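Local coordinates for uncharacterized DUF3829-like protein (PDB 3RH3) that is of unknown function but, as an all-helical DUF3829-like protein of Bacteroides thetaiotaomicron, is probably made as a lipoprotein, at residues A[16-21]-A[145-150]; A[171-176]-A[197-202]; A[42-47]-A[101-106]; A[175-180]-A[190-195]. All coordinates share one frame; numbering follows the deposited sequence. Where two conformers were deposited one is given.

Contact 1: residues A[16-21]-A[145-150]; sequences SKVINY and PLTEQA
Val18 and Ile19 of helix 10-32 reach over to Ala150 on helix 115-154, and almost all of the contact is apolar. The methyl of Ala150 sits between them: Ile19 CD1 approaches its CB to 3.7 Å, and Val18 CG1 lies 3.9 Å from the same atom. Ile19 also meets Thr147, its CD1 resting 3.7 Å from Thr147 CG2 as the two side chains cross.

Other contacts set methyls against backbone. Val18 holds CG1 trans to its own amide N (chi1 165°), which carries that methyl across the gap to lie 3.6 Å from the carbonyl oxygen of Leu146. Ile19 CD1 likewise rests against a carbonyl, that of Thr147. Leu146 O already accepts the amide of Ala150.

The two short segments run at 137° between their N-to-C directions, axes 8.7 Å apart at closest, a spacing consistent with the small side chains of Ala150 and Thr147 on one side of the interface. Thr147 turns its hydroxyl back to Leu143 O, and its methyl, anti to the backbone N, faces Ile19. The chemistry of this helix-helix packing within the bundle is therefore that of a small hydrophobic seam, held by shape and the exclusion of water rather than polar bonds.

Contact 2: residues A[171-176]-A[197-202]; sequences SGTVQS and AELEKE
Thr173 meets three side chains of helix 189-207 at once, the carboxylates of Glu202 and Glu198 and the CB of Leu199. The Thr173 and Glu202 side chains come from opposite directions, OG1 lying near both carboxylate oxygens. It stands at hydrogen-bonding distance from one, 2.8 Å from OG1 of Thr173 to OE1 of Glu202, though the hydroxyl's one proton may go instead to Lys169 O, one turn before Thr173 in its own helix. The second oxygen is almost as near, Thr173 OG1 lying 3.0 Å from Glu202 OE2. The apolar part is shared by the Thr173 methyl and Val174: Thr173 CG2 packs 3.8 Å from Leu199 CB, while Val174 CG2 meets Leu199 CD2 at 3.9 Å.

The torsion of Thr173 sets its two branches. With chi1 at -49° the methyl is trans to the amide N and points across the interface, while OG1 stays beside that N, between the carboxylate and Lys169 O. Glu202 and Glu198 lie one turn apart, and OE2 of Glu202 comes within 3.2 Å of OE2 of Glu198, close enough that one of the acids may be harder to ionise, though Lys169, beside Glu202, may ease the repulsion. With an alanine in place of Glu202, the hydroxyl of Thr173 would probably lose its nearest partner across the interface, leaving it to lean on Lys169 O.

The two segments are nearly antiparallel, at 163°, with Thr173 and Leu199 their closest CA pair. Beyond them helix 216-240 completes the packing, its Val229 and Met233 touching Leu199.

Contact 3: residues A[42-47]-A[101-106]; sequences LGYMEQ and DNFNKF. With EDO (1,2-ethanediol), chain D.
Phe106 presents one face of its ring to Met45, here a selenomethionine, in a Met-aromatic contact between helix 35-46 and helix 79-111. CG of Met45 stands over the ring centre in a CH-pi contact, 3.7 Å from the Phe106 centroid. The selenium continues above the same face at a greater distance, 4.9 Å from that centroid. The ring of Phe103 is used differently: CD1 of Tyr44 and CG of Met45 both meet its edge, CD1 of Tyr44 being 3.7 Å from Phe103 CE1. The Tyr44 and Phe103 planes stand almost perpendicular, at 88°, and Phe106 CE2 reaches the edge of the Tyr44 ring.

The chain of Met45 turns at its last torsion (chi3 78°), which folds the terminal methyl back until CE lies 3.7 Å from Phe106 CD1. Putting a leucine where Phe106 stands would probably leave CG and the selenium of Met45 without the flat surface they now cover. Helix 115-154 adds Asn125 beside Met45.

Glu46 faces away from the rings; its OE1 forms a salt bridge with Lys184 and its OE2 is hydrogen-bonded to Tyr126 OH. The same Glu46 OE2 accepts a hydrogen bond from O1 of an ethanediol, probably from the crystallisation liquor, 3.2 Å away.

Contact 4: residues A[175-180]-A[190-195]; sequences QSIMNL and VRIDLK. With EDO (1,2-ethanediol), chain E.
Ile177 and Ile192 mark where two nearly antiparallel helices, at 169°, come nearest in backbone, their CA atoms 5.5 Å apart. These are successive helices, 161-181 and 189-207, so the contact lies toward the turn of a helical hairpin. The two isoleucines cross at about a right angle and touch by their branch methyls, CG2 of Ile177 to CG2 of Ile192.

Leu180 fills the next position, nearer the turn. Its CB packs 3.7 Å from Ile192 CG1, and both its methyls lie against CB of Arg191, whose guanidinium leads away from the interface. Lys195 supplies the rest with its aliphatic carbons. Its CB presses on Ile177 CG1 at 3.4 Å, closer than ordinary van der Waals contact, and its CG lies 3.8 Å from Leu180 CD1. A bend at chi2 (-84°) then turns the rest of the chain across toward Ser176, with CD beside Ser176 CB. The ammonium ends near the Ser176 hydroxyl without bonding it directly. A water joins them, accepting from Lys195 NZ at 2.7 Å and lying 2.8 Å from Ser176 OG. Gln137 NE2 also bonds that hydroxyl, so the serine links the hairpin to helix 115-154.

Asn179, pointing off the interface, joins the same neighbour, hydrogen-bonding Gln137 and Ser133. Helix 115-154 thus flanks the hairpin, with Lys195 also touching Asp141. Helix 216-240 brings Phe232 and Met236 against Ile177.

Overall arrangement
Four contacts are spread over one all-helical fold. Contact 3 lies nested within the loop that contact 1 closes, yet their centres are 38 Å apart on opposite sides of the chain's centre; the helices of the two contacts are neighbours in sequence, 10-32 with 35-46 and 79-111 with 115-154. Contacts 2 and 4 come later, in the C-terminal family region, and share helices 161-181 and 189-207. With centres 8 Å apart they form one continuous interface, joined where Leu199 CD2 meets Ile177 CD1. Helix 115-154 precedes helix 161-181 and carries half of contact 1, whose centre is 19 Å from that of contact 2. Long helices thus hold widely spaced contacts in one chain.

Contact 1: residues A[16-21]-A[145-150]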
loop_
_atom_site.group_PDB
_atom_site.type_symbol
_atom_site.label_atom_id
_atom_site.label_comp_id
_atom_site.label_asym_id
_atom_site.label_seq_id
_atom_site.Cartn_x
_atom_site.Cartn_y
_atom_site.Cartn_z
ATOM N N SER A 16 21.414 2.729 1.656
ATOM C CA SER A 16 21.014 2.371 0.296
ATOM C C SER A 16 20.502 0.919 0.223
ATOM O O SER A 16 19.684 0.615 -0.639
ATOM C CB SER A 16 22.138 2.622 -0.702
ATOM O OG SER A 16 23.296 1.872 -0.390
ATOM N N LYS A 17 20.913 0.053 1.168
ATOM C CA LYS A 17 20.453 -1.336 1.245
ATOM C C LYS A 17 19.036 -1.356 1.823
ATOM O O LYS A 17 18.230 -2.174 1.408
ATOM C CB LYS A 17 21.436 -2.197 2.050
ATOM C CG LYS A 17 22.574 -2.721 1.184
ATOM C CD LYS A 17 23.760 -3.126 2.018
ATOM C CE LYS A 17 25.016 -3.308 1.202
ATOM N N VAL A 18 18.704 -0.404 2.705
ATOM C CA VAL A 18 17.350 -0.219 3.263
ATOM C C VAL A 18 16.397 0.220 2.112
ATOM O O VAL A 18 15.290 -0.311 1.985
ATOM C CB VAL A 18 17.346 0.803 4.443
ATOM C CG1 VAL A 18 15.925 1.268 4.780
ATOM C CG2 VAL A 18 18.022 0.217 5.680
ATOM N N ILE A 19 16.840 1.179 1.280
ATOM C CA ILE A 19 16.073 1.703 0.146
ATOM C C ILE A 19 15.830 0.579 -0.865
ATOM O O ILE A 19 14.680 0.390 -1.276
ATOM C CB ILE A 19 16.784 2.950 -0.485
ATOM C CG1 ILE A 19 16.917 4.131 0.521
ATOM C CG2 ILE A 19 16.095 3.428 -1.787
ATOM C CD1 ILE A 19 15.635 4.544 1.219
ATOM N N ASN A 20 16.901 -0.174 -1.238
ATOM C CA ASN A 20 16.786 -1.290 -2.174
ATOM C C ASN A 20 15.837 -2.371 -1.624
ATOM O O ASN A 20 15.064 -2.947 -2.385
ATOM C CB ASN A 20 18.152 -1.897 -2.505
ATOM C CG ASN A 20 18.022 -3.222 -3.214
ATOM O OD1 ASN A 20 17.302 -3.346 -4.215
ATOM N ND2 ASN A 20 18.613 -4.268 -2.657
ATOM N N TYR A 21 15.895 -2.656 -0.306
ATOM C CA TYR A 21 14.998 -3.638 0.286
ATOM C C TYR A 21 13.541 -3.172 0.121
ATOM O O TYR A 21 12.677 -3.974 -0.271
ATOM C CB TYR A 21 15.318 -3.888 1.776
ATOM C CG TYR A 21 14.473 -5.007 2.327
ATOM C CD1 TYR A 21 14.864 -6.334 2.184
ATOM C CD2 TYR A 21 13.216 -4.754 2.872
ATOM C CE1 TYR A 21 14.078 -7.376 2.676
ATOM C CE2 TYR A 21 12.406 -5.791 3.331
ATOM C CZ TYR A 21 12.844 -7.101 3.233
ATOM O OH TYR A 21 12.067 -8.128 3.695
ATOM N N PRO A 145 9.236 4.137 8.541
ATOM C CA PRO A 145 10.191 4.997 9.277
ATOM C C PRO A 145 11.664 4.677 8.973
ATOM O O PRO A 145 12.525 5.557 9.108
ATOM C CB PRO A 145 9.863 4.709 10.741
ATOM C CG PRO A 145 9.213 3.359 10.728
ATOM C CD PRO A 145 8.442 3.309 9.480
ATOM N N LEU A 146 11.946 3.437 8.541
ATOM C CA LEU A 146 13.301 2.987 8.218
ATOM C C LEU A 146 13.756 3.555 6.878
ATOM O O LEU A 146 14.887 4.040 6.772
ATOM C CB LEU A 146 13.372 1.456 8.216
ATOM C CG LEU A 146 13.078 0.794 9.572
ATOM C CD1 LEU A 146 12.850 -0.691 9.413
ATOM C CD2 LEU A 146 14.184 1.069 10.584
ATOM N N THR A 147 12.876 3.507 5.861
ATOM C CA THR A 147 13.127 4.060 4.517
ATOM C C THR A 147 13.307 5.584 4.668
ATOM O O THR A 147 14.198 6.143 4.051
ATOM C CB THR A 147 11.978 3.647 3.562
ATOM O OG1 THR A 147 11.970 2.221 3.457
ATOM C CG2 THR A 147 12.103 4.235 2.174
ATOM N N GLU A 148 12.503 6.215 5.542
ATOM C CA GLU A 148 12.528 7.647 5.854
ATOM C C GLU A 148 13.894 8.068 6.427
ATOM O O GLU A 148 14.473 9.029 5.953
ATOM C CB GLU A 148 11.401 7.983 6.848
ATOM C CG GLU A 148 11.006 9.445 6.957
ATOM C CD GLU A 148 9.789 9.711 7.825
ATOM O OE1 GLU A 148 8.797 8.950 7.730
ATOM O OE2 GLU A 148 9.815 10.714 8.574
ATOM N N GLN A 149 14.394 7.344 7.432
ATOM C CA GLN A 149 15.687 7.586 8.056
ATOM C C GLN A 149 16.809 7.420 7.014
ATOM O O GLN A 149 17.733 8.235 6.980
ATOM C CB GLN A 149 15.886 6.630 9.247
ATOM C CG GLN A 149 17.165 6.860 10.062
ATOM C CD GLN A 149 17.245 8.239 10.691
ATOM O OE1 GLN A 149 16.315 8.698 11.367
ATOM N NE2 GLN A 149 18.364 8.925 10.481
ATOM N N ALA A 150 16.713 6.385 6.159
ATOM C CA ALA A 150 17.706 6.143 5.114
ATOM C C ALA A 150 17.695 7.273 4.088
ATOM O O ALA A 150 18.764 7.744 3.695
ATOM C CB ALA A 150 17.454 4.805 4.435
#

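Contact 2: residues A[171-176]-A[197-202]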
loop_
_atom_site.group_PDB
_atom_site.type_symbol
_atom_site.label_atom_id
_atom_site.label_comp_id
_atom_site.label_asym_id
_atom_site.label_seq_id
_atom_site.Cartn_x
_atom_site.Cartn_y
_atom_site.Cartn_z
ATOM N N SER A 171 2.995 10.105 -0.328
ATOM C CA SER A 171 2.791 9.005 -1.259
ATOM C C SER A 171 2.553 7.718 -0.500
ATOM O O SER A 171 1.696 6.935 -0.898
ATOM C CB SER A 171 3.980 8.864 -2.204
ATOM O OG SER A 171 3.850 9.872 -3.191
ATOM N N GLY A 172 3.318 7.509 0.569
ATOM C CA GLY A 172 3.165 6.364 1.456
ATOM C C GLY A 172 1.810 6.377 2.143
ATOM O O GLY A 172 1.115 5.361 2.175
ATOM N N THR A 173 1.391 7.548 2.646
ATOM C CA THR A 173 0.086 7.714 3.317
ATOM C C THR A 173 -1.052 7.453 2.323
ATOM O O THR A 173 -1.991 6.738 2.679
ATOM C CB THR A 173 -0.015 9.088 3.978
ATOM O OG1 THR A 173 1.164 9.296 4.755
ATOM C CG2 THR A 173 -1.209 9.188 4.921
ATOM N N VAL A 174 -0.916 7.931 1.046
ATOM C CA VAL A 174 -1.929 7.714 0.025
ATOM C C VAL A 174 -2.074 6.193 -0.241
ATOM O O VAL A 174 -3.200 5.665 -0.293
ATOM C CB VAL A 174 -1.649 8.527 -1.278
ATOM C CG1 VAL A 174 -2.485 8.012 -2.453
ATOM C CG2 VAL A 174 -1.892 10.025 -1.060
ATOM N N GLN A 175 -0.929 5.509 -0.385
ATOM C CA GLN A 175 -0.854 4.069 -0.629
ATOM C C GLN A 175 -1.545 3.306 0.532
ATOM O O GLN A 175 -2.304 2.372 0.263
ATOM C CB GLN A 175 0.613 3.658 -0.791
ATOM C CG GLN A 175 0.848 2.154 -0.870
ATOM C CD GLN A 175 2.302 1.820 -1.070
ATOM O OE1 GLN A 175 2.709 1.390 -2.143
ATOM N NE2 GLN A 175 3.122 2.031 -0.055
ATOM N N SER A 176 -1.303 3.715 1.799
ATOM C CA SER A 176 -1.979 3.102 2.967
ATOM C C SER A 176 -3.513 3.305 2.887
ATOM O O SER A 176 -4.277 2.358 3.122
ATOM C CB SER A 176 -1.459 3.685 4.281
ATOM O OG SER A 176 -0.101 3.335 4.480
ATOM N N ALA A 197 -6.577 12.042 8.209
ATOM C CA ALA A 197 -6.164 13.064 9.166
ATOM C C ALA A 197 -4.630 13.180 9.158
ATOM O O ALA A 197 -4.093 14.286 9.194
ATOM C CB ALA A 197 -6.681 12.718 10.554
ATOM N N GLU A 198 -3.930 12.036 9.088
ATOM C CA GLU A 198 -2.458 11.968 8.986
ATOM C C GLU A 198 -2.012 12.696 7.690
ATOM O O GLU A 198 -1.167 13.595 7.737
ATOM C CB GLU A 198 -1.979 10.496 9.024
ATOM C CG GLU A 198 -0.476 10.305 8.881
ATOM C CD GLU A 198 0.029 8.871 8.878
ATOM O OE1 GLU A 198 -0.269 8.133 9.845
ATOM O OE2 GLU A 198 0.764 8.501 7.931
ATOM N N LEU A 199 -2.645 12.367 6.576
ATOM C CA LEU A 199 -2.391 12.989 5.266
ATOM C C LEU A 199 -2.643 14.513 5.278
ATOM O O LEU A 199 -1.853 15.258 4.681
ATOM C CB LEU A 199 -3.242 12.325 4.170
ATOM C CG LEU A 199 -2.979 12.794 2.700
ATOM C CD1 LEU A 199 -1.492 12.731 2.366
ATOM C CD2 LEU A 199 -3.767 11.956 1.720
ATOM N N GLU A 200 -3.734 14.966 5.957
ATOM C CA GLU A 200 -4.088 16.384 6.049
ATOM C C GLU A 200 -3.003 17.134 6.837
ATOM O O GLU A 200 -2.655 18.254 6.484
ATOM C CB GLU A 200 -5.483 16.559 6.697
ATOM C CG GLU A 200 -5.864 17.974 7.122
ATOM C CD GLU A 200 -6.530 18.854 6.082
ATOM O OE1 GLU A 200 -6.255 18.676 4.874
ATOM O OE2 GLU A 200 -7.306 19.750 6.484
ATOM N N LYS A 201 -2.485 16.514 7.887
ATOM C CA LYS A 201 -1.441 17.080 8.734
ATOM C C LYS A 201 -0.132 17.195 7.923
ATOM O O LYS A 201 0.538 18.222 7.990
ATOM C CB LYS A 201 -1.252 16.186 9.982
ATOM C CG LYS A 201 -0.657 16.870 11.191
ATOM C CD LYS A 201 -0.531 15.899 12.370
ATOM N N GLU A 202 0.199 16.169 7.133
ATOM C CA GLU A 202 1.400 16.147 6.276
ATOM C C GLU A 202 1.286 17.209 5.173
ATOM O O GLU A 202 2.263 17.883 4.847
ATOM C CB GLU A 202 1.600 14.763 5.632
ATOM C CG GLU A 202 1.982 13.649 6.588
ATOM C CD GLU A 202 1.816 12.235 6.054
ATOM O OE1 GLU A 202 1.523 12.071 4.848
ATOM O OE2 GLU A 202 1.998 11.285 6.846
#

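Contact 3: residues A[42-47]-A[101-106]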
loop_
_atom_site.group_PDB
_atom_site.type_symbol
_atom_site.label_atom_id
_atom_site.label_comp_id
_atom_site.label_asym_id
_atom_site.label_seq_id
_atom_site.Cartn_x
_atom_site.Cartn_y
_atom_site.Cartn_z
ATOM N N LEU A 42 -12.617 -12.454 -5.858
ATOM C CA LEU A 42 -13.780 -12.326 -4.960
ATOM C C LEU A 42 -15.036 -12.021 -5.770
ATOM O O LEU A 42 -16.094 -12.598 -5.498
ATOM C CB LEU A 42 -13.570 -11.234 -3.885
ATOM C CG LEU A 42 -12.580 -11.539 -2.758
ATOM C CD1 LEU A 42 -12.315 -10.290 -1.919
ATOM C CD2 LEU A 42 -13.062 -12.702 -1.881
ATOM N N GLY A 43 -14.883 -11.158 -6.780
ATOM C CA GLY A 43 -15.943 -10.779 -7.704
ATOM C C GLY A 43 -16.468 -11.981 -8.456
ATOM O O GLY A 43 -17.686 -12.175 -8.529
ATOM N N TYR A 44 -15.540 -12.841 -8.954
ATOM C CA TYR A 44 -15.890 -14.063 -9.673
ATOM C C TYR A 44 -16.705 -14.997 -8.774
ATOM O O TYR A 44 -17.718 -15.540 -9.217
ATOM C CB TYR A 44 -14.634 -14.780 -10.205
ATOM C CG TYR A 44 -14.959 -15.929 -11.139
ATOM C CD1 TYR A 44 -15.195 -17.212 -10.647
ATOM C CD2 TYR A 44 -15.060 -15.730 -12.513
ATOM C CE1 TYR A 44 -15.523 -18.265 -11.499
ATOM C CE2 TYR A 44 -15.385 -16.777 -13.377
ATOM C CZ TYR A 44 -15.605 -18.047 -12.866
ATOM O OH TYR A 44 -15.931 -19.080 -13.719
HETATM N N MSE A 45 -16.277 -15.151 -7.506
HETATM C CA MSE A 45 -16.908 -16.029 -6.515
HETATM C C MSE A 45 -18.277 -15.540 -6.024
HETATM O O MSE A 45 -18.985 -16.300 -5.357
HETATM C CB MSE A 45 -15.987 -16.238 -5.325
HETATM C CG MSE A 45 -14.724 -16.991 -5.694
HETATM SE SE MSE A 45 -13.499 -16.996 -4.225
HETATM C CE MSE A 45 -14.296 -18.381 -3.125
ATOM N N GLU A 46 -18.641 -14.289 -6.344
ATOM C CA GLU A 46 -19.928 -13.693 -5.988
ATOM C C GLU A 46 -20.965 -13.952 -7.066
ATOM O O GLU A 46 -22.160 -14.013 -6.757
ATOM C CB GLU A 46 -19.785 -12.186 -5.786
ATOM C CG GLU A 46 -19.095 -11.797 -4.494
ATOM C CD GLU A 46 -18.706 -10.335 -4.392
ATOM O OE1 GLU A 46 -18.647 -9.654 -5.443
ATOM O OE2 GLU A 46 -18.453 -9.869 -3.259
ATOM N N GLN A 47 -20.500 -14.082 -8.336
ATOM C CA GLN A 47 -21.328 -14.286 -9.529
ATOM C C GLN A 47 -22.247 -15.495 -9.353
ATOM O O GLN A 47 -21.786 -16.637 -9.243
ATOM C CB GLN A 47 -20.483 -14.413 -10.823
ATOM C CG GLN A 47 -19.460 -13.287 -11.065
ATOM C CD GLN A 47 -20.059 -11.913 -11.275
ATOM O OE1 GLN A 47 -20.430 -11.538 -12.392
ATOM N NE2 GLN A 47 -20.111 -11.109 -10.217
ATOM N N ASP A 101 -6.109 -21.446 -3.103
ATOM C CA ASP A 101 -6.484 -22.861 -2.950
ATOM C C ASP A 101 -8.000 -22.960 -2.829
ATOM O O ASP A 101 -8.616 -23.821 -3.469
ATOM C CB ASP A 101 -5.812 -23.501 -1.722
ATOM N N ASN A 102 -8.595 -22.059 -2.005
ATOM C CA ASN A 102 -10.032 -21.965 -1.787
ATOM C C ASN A 102 -10.743 -21.612 -3.083
ATOM O O ASN A 102 -11.809 -22.161 -3.339
ATOM C CB ASN A 102 -10.354 -20.945 -0.711
ATOM C CG ASN A 102 -10.125 -21.418 0.700
ATOM O OD1 ASN A 102 -10.023 -22.611 0.979
ATOM N ND2 ASN A 102 -10.092 -20.485 1.634
ATOM N N PHE A 103 -10.134 -20.739 -3.917
ATOM C CA PHE A 103 -10.685 -20.353 -5.215
ATOM C C PHE A 103 -10.712 -21.552 -6.176
ATOM O O PHE A 103 -11.726 -21.745 -6.840
ATOM C CB PHE A 103 -9.914 -19.171 -5.838
ATOM C CG PHE A 103 -10.388 -18.776 -7.222
ATOM C CD1 PHE A 103 -11.724 -18.449 -7.455
ATOM C CD2 PHE A 103 -9.501 -18.725 -8.291
ATOM C CE1 PHE A 103 -12.161 -18.085 -8.732
ATOM C CE2 PHE A 103 -9.939 -18.360 -9.570
ATOM C CZ PHE A 103 -11.266 -18.040 -9.780
ATOM N N ASN A 104 -9.622 -22.352 -6.251
ATOM C CA ASN A 104 -9.582 -23.533 -7.125
ATOM C C ASN A 104 -10.568 -24.625 -6.630
ATOM O O ASN A 104 -11.174 -25.322 -7.460
ATOM C CB ASN A 104 -8.157 -24.078 -7.259
ATOM C CG ASN A 104 -7.280 -23.268 -8.195
ATOM O OD1 ASN A 104 -7.708 -22.796 -9.261
ATOM N ND2 ASN A 104 -6.011 -23.127 -7.841
ATOM N N LYS A 105 -10.750 -24.734 -5.287
ATOM C CA LYS A 105 -11.708 -25.641 -4.646
ATOM C C LYS A 105 -13.135 -25.182 -4.983
ATOM O O LYS A 105 -13.987 -26.012 -5.318
ATOM C CB LYS A 105 -11.489 -25.691 -3.124
ATOM N N PHE A 106 -13.359 -23.853 -4.973
ATOM C CA PHE A 106 -14.625 -23.198 -5.310
ATOM C C PHE A 106 -15.084 -23.559 -6.746
ATOM O O PHE A 106 -16.268 -23.853 -6.934
ATOM C CB PHE A 106 -14.501 -21.665 -5.144
ATOM C CG PHE A 106 -15.669 -20.847 -5.649
ATOM C CD1 PHE A 106 -16.738 -20.540 -4.813
ATOM C CD2 PHE A 106 -15.694 -20.370 -6.957
ATOM C CE1 PHE A 106 -17.812 -19.781 -5.278
ATOM C CE2 PHE A 106 -16.780 -19.634 -7.428
ATOM C CZ PHE A 106 -17.835 -19.352 -6.588
HETATM C C1 EDO D . -18.694 -5.846 -2.724
HETATM O O1 EDO D . -18.311 -6.988 -1.938
HETATM C C2 EDO D . -17.671 -4.710 -2.625
HETATM O O2 EDO D . -17.578 -4.062 -1.332
#

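Contact 4: residues A[175-180]-A[190-195]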
loop_
_atom_site.group_PDB
_atom_site.type_symbol
_atom_site.label_atom_id
_atom_site.label_comp_id
_atom_site.label_asym_id
_atom_site.label_seq_id
_atom_site.Cartn_x
_atom_site.Cartn_y
_atom_site.Cartn_z
ATOM N N GLN A 175 -0.929 5.509 -0.385
ATOM C CA GLN A 175 -0.854 4.069 -0.629
ATOM C C GLN A 175 -1.545 3.306 0.532
ATOM O O GLN A 175 -2.304 2.372 0.263
ATOM C CB GLN A 175 0.613 3.658 -0.791
ATOM C CG GLN A 175 0.848 2.154 -0.870
ATOM C CD GLN A 175 2.302 1.820 -1.070
ATOM O OE1 GLN A 175 2.709 1.390 -2.143
ATOM N NE2 GLN A 175 3.122 2.031 -0.055
ATOM N N SER A 176 -1.303 3.715 1.799
ATOM C CA SER A 176 -1.979 3.102 2.967
ATOM C C SER A 176 -3.513 3.305 2.887
ATOM O O SER A 176 -4.277 2.358 3.122
ATOM C CB SER A 176 -1.459 3.685 4.281
ATOM O OG SER A 176 -0.101 3.335 4.480
ATOM N N ILE A 177 -3.950 4.521 2.506
ATOM C CA ILE A 177 -5.395 4.817 2.379
ATOM C C ILE A 177 -6.026 3.923 1.291
ATOM O O ILE A 177 -7.126 3.374 1.502
ATOM C CB ILE A 177 -5.665 6.322 2.117
ATOM C CG1 ILE A 177 -5.163 7.169 3.303
ATOM C CG2 ILE A 177 -7.159 6.580 1.891
ATOM C CD1 ILE A 177 -4.931 8.624 3.004
HETATM N N MSE A 178 -5.323 3.775 0.131
HETATM C CA MSE A 178 -5.825 2.962 -0.979
HETATM C C MSE A 178 -5.905 1.505 -0.558
HETATM O O MSE A 178 -6.893 0.841 -0.865
HETATM C CB MSE A 178 -4.962 3.147 -2.233
HETATM C CG MSE A 178 -5.275 4.487 -2.940
HETATM SE SE MSE A 178 -7.048 4.431 -3.756
HETATM C CE MSE A 178 -6.518 3.606 -5.379
ATOM N N ASN A 179 -4.910 1.036 0.196
ATOM C CA ASN A 179 -4.897 -0.327 0.726
ATOM C C ASN A 179 -6.095 -0.574 1.653
ATOM O O ASN A 179 -6.744 -1.616 1.543
ATOM C CB ASN A 179 -3.590 -0.621 1.466
ATOM C CG ASN A 179 -3.445 -2.067 1.873
ATOM O OD1 ASN A 179 -3.726 -2.991 1.113
ATOM N ND2 ASN A 179 -3.074 -2.298 3.100
ATOM N N LEU A 180 -6.404 0.390 2.524
ATOM C CA LEU A 180 -7.542 0.299 3.439
ATOM C C LEU A 180 -8.860 0.351 2.689
ATOM O O LEU A 180 -9.804 -0.361 3.044
ATOM C CB LEU A 180 -7.489 1.406 4.503
ATOM C CG LEU A 180 -6.351 1.237 5.536
ATOM C CD1 LEU A 180 -6.034 2.563 6.236
ATOM C CD2 LEU A 180 -6.644 0.096 6.515
ATOM N N VAL A 190 -12.976 3.868 9.475
ATOM C CA VAL A 190 -12.345 4.461 10.638
ATOM C C VAL A 190 -10.824 4.575 10.415
ATOM O O VAL A 190 -10.254 5.642 10.673
ATOM C CB VAL A 190 -12.745 3.672 11.933
ATOM C CG1 VAL A 190 -12.183 2.238 11.953
ATOM C CG2 VAL A 190 -12.374 4.432 13.203
ATOM N N ARG A 191 -10.172 3.508 9.883
ATOM C CA ARG A 191 -8.749 3.550 9.592
ATOM C C ARG A 191 -8.508 4.482 8.392
ATOM O O ARG A 191 -7.570 5.286 8.444
ATOM C CB ARG A 191 -8.187 2.142 9.372
ATOM C CG ARG A 191 -8.219 1.289 10.644
ATOM C CD ARG A 191 -6.847 0.821 11.014
ATOM N NE ARG A 191 -6.843 0.254 12.358
ATOM C CZ ARG A 191 -6.224 0.786 13.408
ATOM N NH1 ARG A 191 -5.524 1.908 13.277
ATOM N NH2 ARG A 191 -6.278 0.187 14.592
ATOM N N ILE A 192 -9.397 4.479 7.365
ATOM C CA ILE A 192 -9.241 5.444 6.268
ATOM C C ILE A 192 -9.245 6.861 6.873
ATOM O O ILE A 192 -8.345 7.642 6.541
ATOM C CB ILE A 192 -10.272 5.317 5.115
ATOM C CG1 ILE A 192 -10.090 4.018 4.319
ATOM C CG2 ILE A 192 -10.246 6.540 4.168
ATOM C CD1 ILE A 192 -11.407 3.525 3.674
ATOM N N ASP A 193 -10.243 7.175 7.769
ATOM C CA ASP A 193 -10.358 8.492 8.383
ATOM C C ASP A 193 -9.091 8.865 9.158
ATOM O O ASP A 193 -8.613 9.980 9.011
ATOM C CB ASP A 193 -11.600 8.601 9.284
ATOM C CG ASP A 193 -12.923 8.364 8.556
ATOM O OD1 ASP A 193 -12.971 8.584 7.308
ATOM O OD2 ASP A 193 -13.896 7.892 9.219
ATOM N N LEU A 194 -8.527 7.925 9.950
ATOM C CA LEU A 194 -7.304 8.180 10.695
ATOM C C LEU A 194 -6.164 8.496 9.735
ATOM O O LEU A 194 -5.417 9.437 9.978
ATOM C CB LEU A 194 -6.930 6.991 11.597
ATOM C CG LEU A 194 -7.805 6.827 12.843
ATOM C CD1 LEU A 194 -7.704 5.422 13.366
ATOM C CD2 LEU A 194 -7.427 7.819 13.894
ATOM N N LYS A 195 -6.060 7.762 8.633
ATOM C CA LYS A 195 -4.986 8.014 7.648
ATOM C C LYS A 195 -5.224 9.315 6.856
ATOM O O LYS A 195 -4.254 9.981 6.474
ATOM C CB LYS A 195 -4.781 6.819 6.696
ATOM C CG LYS A 195 -4.146 5.604 7.358
ATOM C CD LYS A 195 -2.628 5.687 7.412
ATOM C CE LYS A 195 -2.073 4.658 8.375
ATOM N NZ LYS A 195 -0.637 4.377 8.132
HETATM C C1 EDO E . -5.577 -7.713 -1.208
HETATM O O1 EDO E . -6.325 -8.459 -0.236
HETATM C C2 EDO E . -4.289 -7.130 -0.631
HETATM O O2 EDO E . -4.395 -5.697 -0.580
HETATM O O HOH W 1 0.970 5.286 6.146
#